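Local coordinates for oxidoreductase, 2OG-Fe oxygenase family protein, putative, expressed (PDB 5XOI) that probably acts as an AlkB-family dioxygenase that depends on iron(II) and 2-oxoglutarate, at residues Lys207-Asn211 with Trp212-Glu216; Pro83-Glu87 with Val88-Ile92. All blocks are in the same frame, centred on the assembly; numbering follows the deposited sequence.

Interaction 1: Lys207-Asn211 with Trp212-Glu216; sequences KTAPN and WLTDE
The N-terminal turn of helix 211-217 begins at Pro210, the N-cap residue, whose carbonyl collects donors from the turn that follows. Thr214 N meets Pro210 O at 3.1 Å in an almost straight bond (N-H...O 175°), whereas Leu213 N comes to the same oxygen at a poor angle and adds a weak one. One residue further along, Asp215 N closes on Asn211 O at 2.9 Å, and the helical pattern is under way.

The apolar side of the cap is a proline-tryptophan pair. The pyrrolidine runs alongside the indole, with Pro210 CB 3.3 Å from Trp212 NE1. A chi1 of 62° sets the Trp212 CG between backbone N and carbonyl carbon, and this swings the pyrrole part of the indole back to the proline. His22 stacks on the indole, and Gln25 and Val26 of helix 22-37 also touch it.

On the polar side, Thr214 OG1 is turned back toward the preceding loop. A water lies 3.0 Å from Thr214 OG1 and donates to Ala209 O at 3.1 Å, bridging the loop to the first turn, while Ala209 CB comes within 3.8 Å of Thr214 OG1. Asn211 and Asp215 add no side-chain bond: their planes are turned 70° apart, and Asn211 OD1 is 3.5 Å from Asp215 OD2, both acceptors. The polar part of the contact thus rests on main-chain amides and a water bridge, with that acceptor pair adding nothing, and the apolar part on proline against indole.

Interaction 2: Pro83-Glu87 with Val88-Ile92; sequences PSIPE and VFSKI
Phe89 packs back against Pro86, the N-cap residue of helix 87-106, a proline CH-pi contact at the start of a long helix lying along the beta core of this 2-oxoglutarate oxygenase fold. Followed outward, the phenylalanine packs on the N-cap proline while the carbonyl of Pro86 takes amides of the first turn. Its CB touches that carbonyl, 3.3 Å from Pro86 O, and also meets the methyl Ile85 CG2 at 4.0 Å. Because CG sits beside the backbone N (chi1 -70°), the ring is carried back toward the N terminus, so that one face of it lies against the pyrrolidine. Phe89 CG faces Pro86 CB; Phe89 CD2 then comes within 3.6 Å of Pro86 CD; and CE2 and CZ, further out, both face Pro86 CG. The result is a CH-pi contact over the middle of the ring, with Pro86 CG 3.8 Å from the Phe89 centroid and only 13° off the ring normal.

Around this aromatic group, Ile28 and Arg31 of helix 22-37 and Leu226 and Phe228 of strand 223-229 also make contact, so the buried ring joins the start of helix 87-106 to a second helix and to the main sheet. Val88 CG1 extends the apolar cover at 4.0 Å from Pro86 CB. In the main chain, Phe89 N and Ser90 N both donate to Pro86 O, but each bond is weak, and the firmer one comes next, Lys91 N to Glu87 O at 2.9 Å. A water spans the turn, donating to Ile85 O at 2.9 Å and hydrogen-bonded to Ser90 OG at 2.7 Å.

In the fold
After strands 6-10 and 13-16 comes helix 22-37, on which both later contacts lean. Interaction 2 then closes the end of the loop that follows strand 70-72, passing the chain into helix 87-106 and bringing it against strand 223-229. Much later, interaction 1 ends the loop after strand 198-205 and begins the short helix 211-217 that precedes strand 223-229. The two contacts are strictly in series, neither nested nor crossed, with their nearest atoms about 12 Å apart. They exemplify one principle, a proline N-cap at a loop-to-helix junction, used twice to fasten separate helix starts to helix 22-37.

Interaction 1: Lys207-Asn211 with Trp212-Glu216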
loop_
_atom_site.group_PDB
_atom_site.type_symbol
_atom_site.label_atom_id
_atom_site.label_comp_id
_atom_site.label_asym_id
_atom_site.label_seq_id
_atom_site.Cartn_x
_atom_site.Cartn_y
_atom_site.Cartn_z
ATOM N N LYS A 207 -14.076 13.556 4.001
ATOM C CA LYS A 207 -14.035 14.328 5.245
ATOM C C LYS A 207 -13.730 13.450 6.446
ATOM O O LYS A 207 -14.271 13.669 7.535
ATOM C CB LYS A 207 -15.349 15.076 5.488
ATOM C CG LYS A 207 -15.871 15.797 4.272
ATOM C CD LYS A 207 -15.190 17.118 4.114
ATOM C CE LYS A 207 -15.666 18.107 5.164
ATOM N NZ LYS A 207 -14.863 19.347 5.053
ATOM N N THR A 208 -12.877 12.444 6.267
ATOM C CA THR A 208 -12.495 11.585 7.379
ATOM C C THR A 208 -11.042 11.750 7.800
ATOM O O THR A 208 -10.673 11.270 8.879
ATOM C CB THR A 208 -12.775 10.107 7.046
ATOM O OG1 THR A 208 -12.315 9.799 5.719
ATOM C CG2 THR A 208 -14.272 9.831 7.123
ATOM N N ALA A 209 -10.230 12.444 7.011
ATOM C CA ALA A 209 -8.843 12.693 7.387
ATOM C C ALA A 209 -8.772 13.485 8.693
ATOM O O ALA A 209 -9.574 14.400 8.910
ATOM C CB ALA A 209 -8.115 13.463 6.282
ATOM N N PRO A 210 -7.834 13.164 9.582
ATOM C CA PRO A 210 -7.735 13.910 10.843
ATOM C C PRO A 210 -7.410 15.375 10.592
ATOM O O PRO A 210 -6.608 15.716 9.720
ATOM C CB PRO A 210 -6.602 13.202 11.594
ATOM C CG PRO A 210 -6.475 11.870 10.942
ATOM C CD PRO A 210 -6.875 12.055 9.511
ATOM N N ASN A 211 -8.051 16.245 11.377
ATOM C CA ASN A 211 -7.867 17.682 11.204
ATOM C C ASN A 211 -6.409 18.085 11.380
ATOM O O ASN A 211 -5.897 18.925 10.633
ATOM C CB ASN A 211 -8.746 18.440 12.198
ATOM C CG ASN A 211 -8.603 19.950 12.074
ATOM O OD1 ASN A 211 -8.131 20.623 12.995
ATOM N ND2 ASN A 211 -9.014 20.486 10.932
ATOM N N TRP A 212 -5.725 17.509 12.369
ATOM C CA TRP A 212 -4.336 17.894 12.603
ATOM C C TRP A 212 -3.460 17.562 11.401
ATOM O O TRP A 212 -2.535 18.314 11.077
ATOM C CB TRP A 212 -3.801 17.217 13.870
ATOM C CG TRP A 212 -3.780 15.724 13.798
ATOM C CD1 TRP A 212 -4.734 14.870 14.258
ATOM C CD2 TRP A 212 -2.743 14.906 13.237
ATOM N NE1 TRP A 212 -4.361 13.568 14.020
ATOM C CE2 TRP A 212 -3.139 13.563 13.396
ATOM C CE3 TRP A 212 -1.513 15.180 12.629
ATOM C CZ2 TRP A 212 -2.363 12.497 12.949
ATOM C CZ3 TRP A 212 -0.737 14.117 12.194
ATOM C CH2 TRP A 212 -1.168 12.792 12.359
ATOM N N LEU A 213 -3.746 16.457 10.712
ATOM C CA LEU A 213 -2.935 16.095 9.555
ATOM C C LEU A 213 -3.235 16.998 8.366
ATOM O O LEU A 213 -2.315 17.465 7.682
ATOM C CB LEU A 213 -3.178 14.630 9.192
ATOM C CG LEU A 213 -2.354 14.127 8.007
ATOM C CD1 LEU A 213 -0.868 14.298 8.307
ATOM C CD2 LEU A 213 -2.697 12.675 7.682
ATOM N N THR A 214 -4.519 17.251 8.100
ATOM C CA THR A 214 -4.878 18.182 7.036
ATOM C C THR A 214 -4.231 19.537 7.266
ATOM O O THR A 214 -3.722 20.162 6.325
ATOM C CB THR A 214 -6.399 18.324 6.974
ATOM O OG1 THR A 214 -6.978 17.052 6.653
ATOM C CG2 THR A 214 -6.799 19.350 5.924
ATOM N N ASP A 215 -4.207 19.985 8.525
ATOM C CA ASP A 215 -3.698 21.310 8.869
ATOM C C ASP A 215 -2.178 21.358 8.821
ATOM O O ASP A 215 -1.597 22.289 8.256
ATOM C CB ASP A 215 -4.181 21.710 10.264
ATOM C CG ASP A 215 -5.566 22.332 10.260
ATOM O OD1 ASP A 215 -6.219 22.359 9.194
ATOM O OD2 ASP A 215 -6.001 22.788 11.337
ATOM N N GLU A 216 -1.511 20.385 9.444
ATOM C CA GLU A 216 -0.058 20.463 9.538
ATOM C C GLU A 216 0.609 20.115 8.216
ATOM O O GLU A 216 1.607 20.740 7.839
ATOM C CB GLU A 216 0.447 19.557 10.658
ATOM C CG GLU A 216 -0.016 19.997 12.042
ATOM C CD GLU A 216 0.530 19.122 13.148
ATOM O OE1 GLU A 216 1.563 18.453 12.915
ATOM O OE2 GLU A 216 -0.071 19.113 14.250
HETATM O O HOH W 1 -9.708 17.282 7.896
#

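Interaction 2: Pro83-Glu87 with Val88-Ile92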
loop_
_atom_site.group_PDB
_atom_site.type_symbol
_atom_site.label_atom_id
_atom_site.label_comp_id
_atom_site.label_asym_id
_atom_site.label_seq_id
_atom_site.Cartn_x
_atom_site.Cartn_y
_atom_site.Cartn_z
ATOM N N PRO A 83 12.232 8.664 -8.134
ATOM C CA PRO A 83 13.018 8.896 -6.918
ATOM C C PRO A 83 13.265 7.579 -6.203
ATOM O O PRO A 83 12.487 6.633 -6.323
ATOM C CB PRO A 83 12.129 9.825 -6.083
ATOM C CG PRO A 83 11.171 10.448 -7.078
ATOM C CD PRO A 83 10.952 9.400 -8.136
ATOM N N SER A 84 14.360 7.510 -5.457
ATOM C CA SER A 84 14.560 6.304 -4.674
ATOM C C SER A 84 13.655 6.323 -3.445
ATOM O O SER A 84 13.110 7.362 -3.055
ATOM C CB SER A 84 16.023 6.150 -4.269
ATOM O OG SER A 84 16.448 7.251 -3.500
ATOM N N ILE A 85 13.476 5.149 -2.848
ATOM C CA ILE A 85 12.663 5.020 -1.640
ATOM C C ILE A 85 13.426 5.638 -0.474
ATOM O O ILE A 85 14.558 5.216 -0.191
ATOM C CB ILE A 85 12.318 3.549 -1.353
ATOM C CG1 ILE A 85 11.581 2.918 -2.542
ATOM C CG2 ILE A 85 11.493 3.422 -0.071
ATOM C CD1 ILE A 85 11.264 1.444 -2.333
ATOM N N PRO A 86 12.866 6.636 0.211
ATOM C CA PRO A 86 13.525 7.178 1.405
ATOM C C PRO A 86 13.804 6.076 2.416
ATOM O O PRO A 86 12.980 5.188 2.632
ATOM C CB PRO A 86 12.505 8.189 1.940
ATOM C CG PRO A 86 11.706 8.596 0.739
ATOM C CD PRO A 86 11.645 7.380 -0.148
ATOM N N GLU A 87 14.982 6.132 3.043
ATOM C CA GLU A 87 15.327 5.095 4.014
ATOM C C GLU A 87 14.379 5.096 5.205
ATOM O O GLU A 87 14.138 4.044 5.807
ATOM C CB GLU A 87 16.768 5.263 4.495
ATOM C CG GLU A 87 17.381 3.960 5.002
ATOM C CD GLU A 87 18.895 3.933 4.872
ATOM O OE1 GLU A 87 19.501 5.025 4.812
ATOM O OE2 GLU A 87 19.477 2.825 4.822
ATOM N N VAL A 88 13.820 6.255 5.557
ATOM C CA VAL A 88 12.865 6.282 6.661
ATOM C C VAL A 88 11.622 5.469 6.316
ATOM O O VAL A 88 11.032 4.817 7.188
ATOM C CB VAL A 88 12.523 7.733 7.048
ATOM C CG1 VAL A 88 11.799 8.451 5.918
ATOM C CG2 VAL A 88 11.691 7.753 8.334
ATOM N N PHE A 89 11.217 5.471 5.040
ATOM C CA PHE A 89 10.080 4.651 4.624
ATOM C C PHE A 89 10.388 3.173 4.823
ATOM O O PHE A 89 9.577 2.422 5.384
ATOM C CB PHE A 89 9.727 4.912 3.151
ATOM C CG PHE A 89 9.110 6.273 2.869
ATOM C CD1 PHE A 89 9.026 7.253 3.842
ATOM C CD2 PHE A 89 8.610 6.551 1.605
ATOM C CE1 PHE A 89 8.464 8.496 3.556
ATOM C CE2 PHE A 89 8.045 7.786 1.302
ATOM C CZ PHE A 89 7.976 8.765 2.282
ATOM N N SER A 90 11.570 2.743 4.371
ATOM C CA SER A 90 11.981 1.349 4.522
ATOM C C SER A 90 12.057 0.949 5.989
ATOM O O SER A 90 11.710 -0.181 6.342
ATOM C CB SER A 90 13.337 1.114 3.846
ATOM O OG SER A 90 13.240 1.228 2.437
ATOM N N LYS A 91 12.511 1.865 6.851
ATOM C CA LYS A 91 12.575 1.585 8.289
ATOM C C LYS A 91 11.193 1.292 8.861
ATOM O O LYS A 91 11.009 0.332 9.624
ATOM C CB LYS A 91 13.210 2.769 9.013
ATOM C CG LYS A 91 13.160 2.710 10.540
ATOM C CD LYS A 91 12.529 3.982 11.134
ATOM C CE LYS A 91 12.094 3.794 12.589
ATOM N NZ LYS A 91 11.643 5.068 13.223
ATOM N N ILE A 92 10.210 2.126 8.513
ATOM C CA ILE A 92 8.854 1.937 9.016
ATOM C C ILE A 92 8.279 0.618 8.517
ATOM O O ILE A 92 7.608 -0.097 9.264
ATOM C CB ILE A 92 7.955 3.122 8.617
ATOM C CG1 ILE A 92 8.463 4.422 9.256
ATOM C CG2 ILE A 92 6.518 2.854 9.044
ATOM C CD1 ILE A 92 7.722 5.672 8.786
HETATM O O HOH W 2 15.161 2.873 1.406
#